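Local atomic coordinates of putative nucleoside-diphosphate-sugar epimerase (Staphylococcus aureus subsp. aureus, PDB entry 3E48), a protein that is of unknown function but, as a putative nucleoside-diphosphate-sugar epimerase with a Rossmann-type region, probably binds a nicotinamide cofactor and may act on nucleotide sugars or related compounds. Residues 114-119 and 239-244; 144-149 and 172-177; 160-165 and 245-250. All blocks are in the same frame, centred on the assembly; numbering follows the deposited sequence.

Contact 1. Residues 114-119 and 239-244; sequences PFHMSP and FGALLA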
ATOM      1  N   PRO B 114      -0.028  -9.022   6.804  1.00  7.60           N
ATOM      2  CA  PRO B 114      -1.161  -8.923   7.727  1.00  9.57           C
ATOM      3  C   PRO B 114      -1.063  -7.853   8.811  1.00  7.92           C
ATOM      4  O   PRO B 114      -2.037  -7.609   9.531  1.00  8.84           O
ATOM      5  CB  PRO B 114      -1.242 -10.327   8.312  1.00 10.43           C
ATOM      6  CG  PRO B 114       0.189 -10.715   8.394  1.00 10.31           C
ATOM      7  CD  PRO B 114       0.734 -10.259   7.055  1.00  7.96           C
ATOM      8  N   PHE B 115       0.105  -7.225   8.937  1.00  8.42           N
ATOM      9  CA  PHE B 115       0.286  -6.171   9.931  1.00  7.75           C
ATOM     10  C   PHE B 115      -0.775  -5.099   9.683  1.00  7.74           C
ATOM     11  O   PHE B 115      -0.922  -4.609   8.561  1.00  7.34           O
ATOM     12  CB  PHE B 115       1.693  -5.561   9.816  1.00  5.55           C
ATOM     13  CG  PHE B 115       1.947  -4.445  10.793  1.00  9.59           C
ATOM     14  CD1 PHE B 115       1.588  -4.585  12.130  1.00 10.23           C
ATOM     15  CD2 PHE B 115       2.540  -3.256  10.378  1.00 10.82           C
ATOM     16  CE1 PHE B 115       1.815  -3.555  13.045  1.00  9.74           C
ATOM     17  CE2 PHE B 115       2.772  -2.217  11.285  1.00  9.87           C
ATOM     18  CZ  PHE B 115       2.408  -2.368  12.620  1.00 10.32           C
ATOM     19  N   HIS B 116      -1.499  -4.730  10.737  1.00  7.64           N
ATOM     20  CA  HIS B 116      -2.571  -3.745  10.642  1.00  9.09           C
ATOM     21  C   HIS B 116      -2.212  -2.420   9.996  1.00  6.47           C
ATOM     22  O   HIS B 116      -3.080  -1.753   9.439  1.00  7.88           O
ATOM     23  CB  HIS B 116      -3.156  -3.480  12.028  1.00  9.28           C
ATOM     24  CG  HIS B 116      -4.122  -4.527  12.488  1.00 12.13           C
ATOM     25  ND1 HIS B 116      -4.079  -5.829  12.043  1.00 20.51           N
ATOM     26  CD2 HIS B 116      -5.136  -4.466  13.384  1.00 13.59           C
ATOM     27  CE1 HIS B 116      -5.028  -6.529  12.645  1.00 16.33           C
ATOM     28  NE2 HIS B 116      -5.680  -5.725  13.463  1.00 22.83           N
HETATM   29  N   MSE B 117      -0.948  -2.016  10.073  1.00  5.28           N
HETATM   30  CA  MSE B 117      -0.574  -0.749   9.463  1.00  9.08           C
HETATM   31  C   MSE B 117       0.004  -0.906   8.062  1.00  4.29           C
HETATM   32  O   MSE B 117       0.432   0.077   7.460  1.00  7.09           O
HETATM   33  CB  MSE B 117       0.418   0.013  10.351  1.00  9.39           C
HETATM   34  CG  MSE B 117      -0.094   0.312  11.761  1.00  7.69           C
HETATM   35 SE   MSE B 117      -1.841   1.155  11.829  1.00 19.16          SE
HETATM   36  CE  MSE B 117      -1.454   2.651  10.660  1.00  8.43           C
ATOM     37  N   SER B 118       0.016  -2.122   7.520  1.00  6.84           N
ATOM     38  CA  SER B 118       0.569  -2.276   6.175  1.00  4.92           C
ATOM     39  C   SER B 118      -0.164  -1.412   5.133  1.00  4.49           C
ATOM     40  O   SER B 118       0.471  -0.855   4.240  1.00  7.92           O
ATOM     41  CB  SER B 118       0.582  -3.754   5.739  1.00  3.07           C
ATOM     42  OG  SER B 118      -0.712  -4.247   5.495  1.00  8.81           O
ATOM     43  N   PRO B 119      -1.501  -1.272   5.241  1.00  5.01           N
ATOM     44  CA  PRO B 119      -2.203  -0.446   4.251  1.00  5.91           C
ATOM     45  C   PRO B 119      -1.656   0.985   4.220  1.00  7.45           C
ATOM     46  O   PRO B 119      -1.492   1.577   3.150  1.00  5.58           O
ATOM     47  CB  PRO B 119      -3.657  -0.495   4.722  1.00  8.15           C
ATOM     48  CG  PRO B 119      -3.753  -1.831   5.390  1.00  5.71           C
ATOM     49  CD  PRO B 119      -2.461  -1.880   6.182  1.00  4.03           C
ATOM     50  N   PHE B 239      -4.943  -1.740  19.914  1.00 27.99           N
ATOM     51  CA  PHE B 239      -3.510  -1.978  19.822  1.00 21.06           C
ATOM     52  C   PHE B 239      -3.165  -3.457  19.983  1.00 23.06           C
ATOM     53  O   PHE B 239      -2.208  -3.944  19.384  1.00 21.13           O
ATOM     54  CB  PHE B 239      -2.777  -1.162  20.886  1.00 21.95           C
ATOM     55  CG  PHE B 239      -1.291  -1.130  20.701  1.00 27.04           C
ATOM     56  CD1 PHE B 239      -0.728  -0.466  19.616  1.00 23.61           C
ATOM     57  CD2 PHE B 239      -0.452  -1.773  21.605  1.00 32.09           C
ATOM     58  CE1 PHE B 239       0.650  -0.440  19.433  1.00 27.35           C
ATOM     59  CE2 PHE B 239       0.927  -1.756  21.433  1.00 31.35           C
ATOM     60  CZ  PHE B 239       1.480  -1.086  20.343  1.00 29.02           C
ATOM     61  N   GLY B 240      -3.948  -4.163  20.793  1.00 23.49           N
ATOM     62  CA  GLY B 240      -3.703  -5.576  21.018  1.00 20.73           C
ATOM     63  C   GLY B 240      -3.637  -6.397  19.743  1.00 22.62           C
ATOM     64  O   GLY B 240      -2.648  -7.089  19.489  1.00 17.27           O
ATOM     65  N   ALA B 241      -4.689  -6.324  18.936  1.00 17.97           N
ATOM     66  CA  ALA B 241      -4.735  -7.077  17.689  1.00 21.43           C
ATOM     67  C   ALA B 241      -3.679  -6.576  16.708  1.00 16.87           C
ATOM     68  O   ALA B 241      -3.179  -7.339  15.882  1.00 16.35           O
ATOM     69  CB  ALA B 241      -6.123  -6.975  17.064  1.00 15.58           C
ATOM     70  N   LEU B 242      -3.343  -5.292  16.800  1.00 16.72           N
ATOM     71  CA  LEU B 242      -2.343  -4.708  15.914  1.00 16.65           C
ATOM     72  C   LEU B 242      -0.958  -5.270  16.222  1.00 14.18           C
ATOM     73  O   LEU B 242      -0.204  -5.622  15.316  1.00 10.10           O
ATOM     74  CB  LEU B 242      -2.337  -3.179  16.052  1.00 16.48           C
ATOM     75  CG  LEU B 242      -1.295  -2.371  15.265  1.00 14.24           C
ATOM     76  CD1 LEU B 242      -1.808  -0.960  15.029  1.00 20.29           C
ATOM     77  CD2 LEU B 242       0.028  -2.342  16.025  1.00 12.06           C
ATOM     78  N   LEU B 243      -0.623  -5.353  17.505  1.00 18.32           N
ATOM     79  CA  LEU B 243       0.676  -5.881  17.894  1.00 10.99           C
ATOM     80  C   LEU B 243       0.759  -7.357  17.508  1.00 11.11           C
ATOM     81  O   LEU B 243       1.783  -7.824  17.010  1.00 12.09           O
ATOM     82  CB  LEU B 243       0.879  -5.724  19.400  1.00 10.84           C
ATOM     83  CG  LEU B 243       2.303  -5.954  19.911  1.00 18.84           C
ATOM     84  CD1 LEU B 243       3.251  -4.926  19.296  1.00 25.22           C
ATOM     85  CD2 LEU B 243       2.312  -5.846  21.422  1.00 21.11           C
ATOM     86  N   ALA B 244      -0.325  -8.089  17.740  1.00 10.16           N
ATOM     87  CA  ALA B 244      -0.358  -9.505  17.401  1.00  9.36           C
ATOM     88  C   ALA B 244      -0.165  -9.696  15.897  1.00  9.90           C
ATOM     89  O   ALA B 244       0.573 -10.582  15.471  1.00  9.06           O
ATOM     90  CB  ALA B 244      -1.686 -10.123  17.845  1.00 10.89           C
TER
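Leu242 on helix 239-251 reaches into the loop 114-117 and is met by three successive side chains, each from its own direction. The His116 imidazole lies against the helix backbone: one face takes Leu242 CA, 4.0 Å from the ring centroid and 24° off the ring normal, a CH-pi contact. Ala241 O sits over the same face near the rim, and His116 NE2 comes 3.8 Å from Ala241 CB. Phe115 has CG anti to its backbone N (chi1 179°), which carries the ring to the helix, where its edge rather than its face meets Leu242: Phe115 CE1 lies 3.7 Å from Leu242 O, close to the ring plane, and also touches branch CD2. The other branch, Leu242 CD1, is 3.8 Å from SE of selenomethionine Met117, whose chain bends at chi2 and chi3. The connection from strand 100-106 of the Rossmann-type sheet ends in a type I turn, Phe115 to Ser118, which leads into helix 118-131. Ser118 N closes it with a 2.9 Å bond to Phe115 O. Ser245, one helical turn along from Leu242, ties loop and helix together: its OG is hydrogen-bonded to both His116 N and Leu242 O. At the start of the loop, Pro114 packs on Ser129 of the second subunit.

Contact 2. Residues 144-149 and 172-177; sequences MDPLKP and ITRNDI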
HETATM    1  N   MSE B 144      14.873  -2.726  18.322  1.00  7.00           N
HETATM    2  CA  MSE B 144      15.371  -3.630  19.361  1.00  8.82           C
HETATM    3  C   MSE B 144      15.060  -3.015  20.719  1.00  8.39           C
HETATM    4  O   MSE B 144      14.829  -3.723  21.695  1.00 11.60           O
HETATM    5  CB  MSE B 144      16.892  -3.777  19.288  1.00 11.14           C
HETATM    6  CG  MSE B 144      17.422  -4.749  18.272  1.00  6.77           C
HETATM    7 SE   MSE B 144      19.356  -4.741  18.309  1.00 17.53          SE
HETATM    8  CE  MSE B 144      19.634  -5.808  16.721  1.00  9.34           C
ATOM      9  N   ASP B 145      15.069  -1.687  20.761  1.00  9.72           N
ATOM     10  CA  ASP B 145      14.871  -0.933  21.993  1.00 11.74           C
ATOM     11  C   ASP B 145      13.782  -1.407  22.964  1.00 10.54           C
ATOM     12  O   ASP B 145      14.041  -1.555  24.158  1.00 12.21           O
ATOM     13  CB  ASP B 145      14.683   0.551  21.647  1.00 10.80           C
ATOM     14  CG  ASP B 145      15.834   1.099  20.824  1.00 13.28           C
ATOM     15  OD1 ASP B 145      16.026   0.633  19.678  1.00 11.83           O
ATOM     16  OD2 ASP B 145      16.560   1.987  21.316  1.00 12.55           O
ATOM     17  N   PRO B 146      12.561  -1.665  22.472  1.00  8.23           N
ATOM     18  CA  PRO B 146      11.463  -2.119  23.333  1.00  9.37           C
ATOM     19  C   PRO B 146      11.778  -3.361  24.172  1.00 10.75           C
ATOM     20  O   PRO B 146      11.168  -3.585  25.221  1.00 11.48           O
ATOM     21  CB  PRO B 146      10.332  -2.370  22.338  1.00 14.91           C
ATOM     22  CG  PRO B 146      10.600  -1.349  21.277  1.00 14.06           C
ATOM     23  CD  PRO B 146      12.092  -1.482  21.086  1.00  9.63           C
ATOM     24  N   LEU B 147      12.727  -4.165  23.712  1.00 11.23           N
ATOM     25  CA  LEU B 147      13.087  -5.380  24.428  1.00 12.47           C
ATOM     26  C   LEU B 147      13.647  -5.128  25.827  1.00 12.60           C
ATOM     27  O   LEU B 147      13.447  -5.939  26.729  1.00 13.84           O
ATOM     28  CB  LEU B 147      14.090  -6.202  23.609  1.00 10.49           C
ATOM     29  CG  LEU B 147      13.549  -6.750  22.282  1.00  9.84           C
ATOM     30  CD1 LEU B 147      14.658  -7.439  21.509  1.00 13.92           C
ATOM     31  CD2 LEU B 147      12.408  -7.719  22.568  1.00 13.01           C
ATOM     32  N   LYS B 148      14.335  -4.006  26.020  1.00 14.12           N
ATOM     33  CA  LYS B 148      14.905  -3.718  27.335  1.00 11.46           C
ATOM     34  C   LYS B 148      13.861  -3.553  28.440  1.00 16.83           C
ATOM     35  O   LYS B 148      13.921  -4.238  29.460  1.00 13.67           O
ATOM     36  CB  LYS B 148      15.810  -2.483  27.275  1.00 17.94           C
ATOM     37  CG  LYS B 148      17.136  -2.724  26.577  1.00 20.84           C
ATOM     38  CD  LYS B 148      18.061  -1.518  26.710  1.00 22.08           C
ATOM     39  CE  LYS B 148      19.445  -1.820  26.153  1.00 28.11           C
ATOM     40  NZ  LYS B 148      20.385  -0.672  26.299  1.00 22.74           N
ATOM     41  N   PRO B 149      12.892  -2.639  28.258  1.00 13.53           N
ATOM     42  CA  PRO B 149      11.866  -2.445  29.291  1.00 14.89           C
ATOM     43  C   PRO B 149      10.933  -3.644  29.442  1.00 21.99           C
ATOM     44  O   PRO B 149      10.220  -3.774  30.441  1.00 18.58           O
ATOM     45  CB  PRO B 149      11.112  -1.207  28.807  1.00 16.66           C
ATOM     46  CG  PRO B 149      12.147  -0.466  28.013  1.00 33.16           C
ATOM     47  CD  PRO B 149      12.816  -1.571  27.247  1.00 15.29           C
ATOM     48  N   ILE B 172      16.684  -4.039  14.581  1.00  7.04           N
ATOM     49  CA  ILE B 172      17.712  -3.003  14.484  1.00 10.28           C
ATOM     50  C   ILE B 172      17.438  -1.937  15.560  1.00  7.44           C
ATOM     51  O   ILE B 172      16.283  -1.688  15.912  1.00  7.43           O
ATOM     52  CB  ILE B 172      17.721  -2.375  13.060  1.00  6.68           C
ATOM     53  CG1 ILE B 172      18.849  -1.349  12.937  1.00  8.08           C
ATOM     54  CG2 ILE B 172      16.368  -1.723  12.762  1.00 11.41           C
ATOM     55  CD1 ILE B 172      19.050  -0.837  11.523  1.00  5.71           C
ATOM     56  N   THR B 173      18.490  -1.322  16.097  1.00  7.56           N
ATOM     57  CA  THR B 173      18.310  -0.303  17.131  1.00  6.60           C
ATOM     58  C   THR B 173      17.856   1.015  16.521  1.00  8.07           C
ATOM     59  O   THR B 173      18.057   1.262  15.329  1.00  8.77           O
ATOM     60  CB  THR B 173      19.621  -0.005  17.907  1.00  9.35           C
ATOM     61  OG1 THR B 173      20.580   0.579  17.018  1.00  9.66           O
ATOM     62  CG2 THR B 173      20.195  -1.267  18.519  1.00  8.94           C
ATOM     63  N   ARG B 174      17.235   1.860  17.337  1.00  8.16           N
ATOM     64  CA  ARG B 174      16.809   3.161  16.849  1.00  6.50           C
ATOM     65  C   ARG B 174      18.074   3.949  16.543  1.00  7.96           C
ATOM     66  O   ARG B 174      18.122   4.711  15.581  1.00  7.61           O
ATOM     67  CB  ARG B 174      15.985   3.917  17.895  1.00  9.74           C
ATOM     68  CG  ARG B 174      14.618   3.325  18.170  1.00 11.31           C
ATOM     69  CD  ARG B 174      13.665   4.389  18.681  1.00 19.07           C
ATOM     70  NE  ARG B 174      12.359   3.823  18.997  1.00 19.94           N
ATOM     71  CZ  ARG B 174      12.038   3.295  20.172  1.00 16.87           C
ATOM     72  NH1 ARG B 174      12.926   3.267  21.156  1.00 11.43           N
ATOM     73  NH2 ARG B 174      10.831   2.777  20.357  1.00 16.41           N
ATOM     74  N   ASN B 175      19.102   3.766  17.369  1.00  5.72           N
ATOM     75  CA  ASN B 175      20.358   4.467  17.147  1.00  8.57           C
ATOM     76  C   ASN B 175      20.889   4.192  15.741  1.00  7.59           C
ATOM     77  O   ASN B 175      21.315   5.114  15.038  1.00  9.05           O
ATOM     78  CB  ASN B 175      21.406   4.045  18.179  1.00 10.96           C
ATOM     79  CG  ASN B 175      22.759   4.689  17.929  1.00 14.20           C
ATOM     80  OD1 ASN B 175      22.888   5.913  17.944  1.00 14.30           O
ATOM     81  ND2 ASN B 175      23.774   3.865  17.691  1.00 15.28           N
ATOM     82  N   ASP B 176      20.858   2.928  15.323  1.00  6.54           N
ATOM     83  CA  ASP B 176      21.344   2.574  13.992  1.00  6.99           C
ATOM     84  C   ASP B 176      20.449   3.095  12.871  1.00  8.30           C
ATOM     85  O   ASP B 176      20.939   3.472  11.801  1.00  8.18           O
ATOM     86  CB  ASP B 176      21.528   1.057  13.860  1.00  5.94           C
ATOM     87  CG  ASP B 176      22.768   0.554  14.590  1.00 12.24           C
ATOM     88  OD1 ASP B 176      23.673   1.369  14.877  1.00 12.40           O
ATOM     89  OD2 ASP B 176      22.850  -0.659  14.860  1.00 14.95           O
ATOM     90  N   ILE B 177      19.139   3.120  13.101  1.00  6.13           N
ATOM     91  CA  ILE B 177      18.235   3.640  12.084  1.00  4.08           C
ATOM     92  C   ILE B 177      18.590   5.110  11.914  1.00  3.69           C
ATOM     93  O   ILE B 177      18.736   5.600  10.796  1.00  5.59           O
ATOM     94  CB  ILE B 177      16.764   3.515  12.524  1.00  5.22           C
ATOM     95  CG1 ILE B 177      16.352   2.043  12.494  1.00  9.32           C
ATOM     96  CG2 ILE B 177      15.865   4.362  11.612  1.00  7.51           C
ATOM     97  CD1 ILE B 177      15.017   1.775  13.129  1.00 11.10           C
TER
HETATM   98  O   HOH W   1      19.007   2.669  20.096  1.00 12.22           O
HETATM   99  O   HOH W   2      15.394   4.523  21.566  1.00 17.37           O
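Where the neighbouring parallel strands 134-143 and 168-172 of the Rossmann-type sheet end, the chain turns into helices 147-157 and 174-186, and the two turns are joined here by Met144 and Asp145 on one side and Ile172 to Arg174 on the other. Met144 N donates to Ile172 O at 3.0 Å, continuing the pairing of the strands, but the bond is bent (137° at the hydrogen) and comes from above the carbonyl plane. The selenomethionine chain of Met144, extended beyond CG, runs along the Ile172 backbone and sets Met144 SE 3.6 Å from Thr173 CG2. Thr173 is the N-cap of helix 174-186: its OG1 accepts from Asp176 N at 2.9 Å. Asp145 adds a second acceptor to this helix start, Asp145 OD1 taking Arg174 N at 2.9 Å on the syn side of the carboxylate. OD2 takes one proton from each of two waters; the first accepts from Asn175 N, the second from Arg174 NH1. The direct pair, Asp145 OD2 to Arg174 NH1, is a long salt bridge of 3.9 Å, with the carboxylate and guanidinium planes turned 46° apart. Arg174 NH1 comes nearer, 3.3 Å, to Asp145 CB, while Pro146 CG approaches NH2; the guanidinium also makes a cation-pi contact with Tyr143. The Asp145 carboxylate thus meets the N-terminal N-H groups of Arg174 directly and of Asn175 through water, a setting that, together with the arginine, would probably stabilise its negative charge.

Contact 3. Residues 160-165 and 245-250; sequences LIYPAG and SMYHAG
Tyr247 leaves helix 239-251 facing the loop 160-165 and lies flat against Tyr162. Tyr247 CB begins the contact beside Pro163, 3.9 Å from Pro163 CG. With CG anti to the carbonyl carbon (chi1 -68°), the ring then runs alongside the face of Tyr162. Tyr247 CD1 meets Tyr162 CB at 3.8 Å, and that methylene lies over the Tyr247 ring face in a CH-pi contact. Tyr247 CE1 sits against Tyr162 CG and CD1. Along the other edge, Tyr247 CD2 also comes to Tyr162 CD1. Next to it, Tyr247 CE2 is 3.5 Å from Tyr162 CD1. Tyr247 CZ lies above the rim of the partner ring, by Tyr162 CD1 and CE1. Finally, Tyr247 OH projects over the face of Tyr162, 3.3 Å from Tyr162 CE1. The two rings form an offset stack, their centroids 4.0 Å apart and their planes only 13° from parallel. At the far end both hydroxyls reach water 3, which is 2.6 Å from Tyr247 OH and more weakly bound to Tyr162 OH.

The backbones close in at the root of the same side chain: Ala164 CA makes a CA-H...O contact of 3.4 Å with Tyr247 O, and Ala164 O packs against Gly250 C. Water 4 donates to Pro163 O and is hydrogen-bonded to His248 ND1, a bridge outside the stack. Phe229 of helix 226-231 packs on both Tyr162 and Pro163, and Tyr221 OH binds Tyr162 O. Pro163 is the centre of an inverse gamma turn, in a loop that follows strand 159-160, paired in parallel with strand 220-221; such a small sheet with helices beside the Rossmann-type sheet is consistent with the smaller, substrate-side lobe of extended short-chain dehydrogenase-like epimerases.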
ATOM      1  N   LEU B 160       9.152 -16.391  26.298  1.00 17.30           N
ATOM      2  CA  LEU B 160       8.987 -15.398  25.241  1.00 14.26           C
ATOM      3  C   LEU B 160       7.699 -15.877  24.576  1.00 14.10           C
ATOM      4  O   LEU B 160       7.643 -17.005  24.084  1.00 19.60           O
ATOM      5  CB  LEU B 160      10.151 -15.473  24.252  1.00 14.93           C
ATOM      6  CG  LEU B 160      10.133 -14.449  23.112  1.00 10.11           C
ATOM      7  CD1 LEU B 160      10.299 -13.044  23.680  1.00 10.86           C
ATOM      8  CD2 LEU B 160      11.257 -14.766  22.133  1.00 15.99           C
ATOM      9  N   ILE B 161       6.668 -15.037  24.565  1.00 15.97           N
ATOM     10  CA  ILE B 161       5.376 -15.439  24.014  1.00 16.98           C
ATOM     11  C   ILE B 161       4.939 -14.884  22.659  1.00 15.93           C
ATOM     12  O   ILE B 161       3.803 -15.122  22.234  1.00 13.68           O
ATOM     13  CB  ILE B 161       4.249 -15.140  25.027  1.00 15.51           C
ATOM     14  CG1 ILE B 161       4.146 -13.632  25.268  1.00 18.71           C
ATOM     15  CG2 ILE B 161       4.532 -15.860  26.340  1.00 17.48           C
ATOM     16  CD1 ILE B 161       3.009 -13.230  26.184  1.00 19.54           C
ATOM     17  N   TYR B 162       5.814 -14.149  21.982  1.00 12.55           N
ATOM     18  CA  TYR B 162       5.463 -13.594  20.675  1.00 14.09           C
ATOM     19  C   TYR B 162       4.918 -14.685  19.752  1.00 11.68           C
ATOM     20  O   TYR B 162       5.575 -15.694  19.514  1.00 15.68           O
ATOM     21  CB  TYR B 162       6.683 -12.948  20.012  1.00  9.77           C
ATOM     22  CG  TYR B 162       7.246 -11.732  20.719  1.00 11.73           C
ATOM     23  CD1 TYR B 162       6.411 -10.716  21.188  1.00 15.11           C
ATOM     24  CD2 TYR B 162       8.623 -11.560  20.844  1.00 12.61           C
ATOM     25  CE1 TYR B 162       6.942  -9.553  21.758  1.00 15.00           C
ATOM     26  CE2 TYR B 162       9.159 -10.407  21.407  1.00 18.33           C
ATOM     27  CZ  TYR B 162       8.320  -9.408  21.858  1.00 12.05           C
ATOM     28  OH  TYR B 162       8.867  -8.259  22.384  1.00 14.27           O
ATOM     29  N   PRO B 163       3.699 -14.494  19.224  1.00 15.06           N
ATOM     30  CA  PRO B 163       3.084 -15.477  18.323  1.00 13.38           C
ATOM     31  C   PRO B 163       3.668 -15.343  16.925  1.00 12.29           C
ATOM     32  O   PRO B 163       2.970 -14.974  15.978  1.00 13.81           O
ATOM     33  CB  PRO B 163       1.610 -15.103  18.371  1.00 16.22           C
ATOM     34  CG  PRO B 163       1.668 -13.607  18.494  1.00 14.52           C
ATOM     35  CD  PRO B 163       2.758 -13.404  19.533  1.00 12.35           C
ATOM     36  N   ALA B 164       4.957 -15.646  16.803  1.00 12.48           N
ATOM     37  CA  ALA B 164       5.653 -15.530  15.529  1.00 10.47           C
ATOM     38  C   ALA B 164       6.027 -16.875  14.923  1.00 10.57           C
ATOM     39  O   ALA B 164       6.803 -16.934  13.971  1.00 10.33           O
ATOM     40  CB  ALA B 164       6.909 -14.678  15.707  1.00 14.55           C
ATOM     41  N   GLY B 165       5.474 -17.954  15.471  1.00 14.62           N
ATOM     42  CA  GLY B 165       5.783 -19.273  14.950  1.00 17.71           C
ATOM     43  C   GLY B 165       7.278 -19.531  14.880  1.00 15.27           C
ATOM     44  O   GLY B 165       8.016 -19.202  15.805  1.00 15.84           O
ATOM     45  N   SER B 245      -0.812  -8.852  15.097  1.00 12.07           N
ATOM     46  CA  SER B 245      -0.707  -8.961  13.643  1.00 10.72           C
ATOM     47  C   SER B 245       0.728  -8.744  13.174  1.00  8.87           C
ATOM     48  O   SER B 245       1.141  -9.262  12.131  1.00  7.92           O
ATOM     49  CB  SER B 245      -1.640  -7.956  12.947  1.00 13.03           C
ATOM     50  OG  SER B 245      -1.128  -6.634  12.980  1.00 12.01           O
HETATM   51  N   MSE B 246       1.493  -7.980  13.947  1.00  7.19           N
HETATM   52  CA  MSE B 246       2.880  -7.716  13.597  1.00  9.89           C
HETATM   53  C   MSE B 246       3.679  -9.015  13.718  1.00  8.68           C
HETATM   54  O   MSE B 246       4.410  -9.394  12.803  1.00  7.82           O
HETATM   55  CB  MSE B 246       3.458  -6.630  14.513  1.00 11.47           C
HETATM   56  CG  MSE B 246       4.818  -6.101  14.087  1.00 12.22           C
HETATM   57 SE   MSE B 246       5.287  -4.493  15.071  1.00 22.38          SE
HETATM   58  CE  MSE B 246       5.755  -5.332  16.748  1.00 16.59           C
ATOM     59  N   TYR B 247       3.530  -9.716  14.837  1.00  9.16           N
ATOM     60  CA  TYR B 247       4.251 -10.970  15.004  1.00  9.54           C
ATOM     61  C   TYR B 247       3.687 -12.049  14.086  1.00  7.71           C
ATOM     62  O   TYR B 247       4.399 -12.968  13.687  1.00 11.17           O
ATOM     63  CB  TYR B 247       4.222 -11.393  16.474  1.00  8.79           C
ATOM     64  CG  TYR B 247       5.038 -10.423  17.301  1.00  9.21           C
ATOM     65  CD1 TYR B 247       6.427 -10.384  17.180  1.00 11.01           C
ATOM     66  CD2 TYR B 247       4.422  -9.460  18.101  1.00  9.14           C
ATOM     67  CE1 TYR B 247       7.183  -9.405  17.822  1.00 10.38           C
ATOM     68  CE2 TYR B 247       5.168  -8.473  18.747  1.00  9.79           C
ATOM     69  CZ  TYR B 247       6.549  -8.451  18.600  1.00 11.98           C
ATOM     70  OH  TYR B 247       7.288  -7.463  19.199  1.00  9.70           O
ATOM     71  N   HIS B 248       2.411 -11.924  13.733  1.00  9.26           N
ATOM     72  CA  HIS B 248       1.795 -12.885  12.830  1.00 12.49           C
ATOM     73  C   HIS B 248       2.480 -12.749  11.468  1.00 12.77           C
ATOM     74  O   HIS B 248       2.715 -13.737  10.769  1.00  8.32           O
ATOM     75  CB  HIS B 248       0.295 -12.615  12.716  1.00 10.44           C
ATOM     76  CG  HIS B 248      -0.434 -13.609  11.864  1.00 20.34           C
ATOM     77  ND1 HIS B 248      -0.308 -14.970  12.036  1.00 22.22           N
ATOM     78  CD2 HIS B 248      -1.306 -13.436  10.842  1.00 22.67           C
ATOM     79  CE1 HIS B 248      -1.073 -15.595  11.157  1.00 25.73           C
ATOM     80  NE2 HIS B 248      -1.688 -14.688  10.421  1.00 28.58           N
ATOM     81  N   ALA B 249       2.811 -11.516  11.093  1.00  8.51           N
ATOM     82  CA  ALA B 249       3.498 -11.289   9.827  1.00  7.24           C
ATOM     83  C   ALA B 249       4.859 -11.982   9.915  1.00 10.81           C
ATOM     84  O   ALA B 249       5.378 -12.487   8.921  1.00 10.89           O
ATOM     85  CB  ALA B 249       3.674  -9.790   9.578  1.00  8.32           C
ATOM     86  N   GLY B 250       5.433 -12.002  11.115  1.00 10.23           N
ATOM     87  CA  GLY B 250       6.715 -12.654  11.305  1.00  9.74           C
ATOM     88  C   GLY B 250       6.583 -14.161  11.153  1.00 12.51           C
ATOM     89  O   GLY B 250       7.488 -14.831  10.652  1.00 11.01           O
TER
HETATM   90  O   HOH W   3       9.835  -7.385  19.824  1.00 15.54           O
HETATM   91  O   HOH W   4       1.039 -16.390  14.410  1.00 16.52           O

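In the fold
Contacts 1 and 3 use successive halves of one helix, 239-251: its first half meets the loop ahead of helix 118-131, its second half the loop 160-165. Their centres are 11 Å apart, on the same side of the chain's centre, and Ser245 of contact 3 touches residues 114-116 of contact 1. Contact 2, nearer that centre, lies 19 Å from contact 1 and 18 Å from contact 3, between centres; Leu147 CD2 packs against Tyr162 OH of contact 3. Along the chain, contact 2 is nested within the loop closed by contact 1, whereas contact 3 crosses both. Helix 239-251 thereby links the Rossmann-type sheet region to the small sheet beside it.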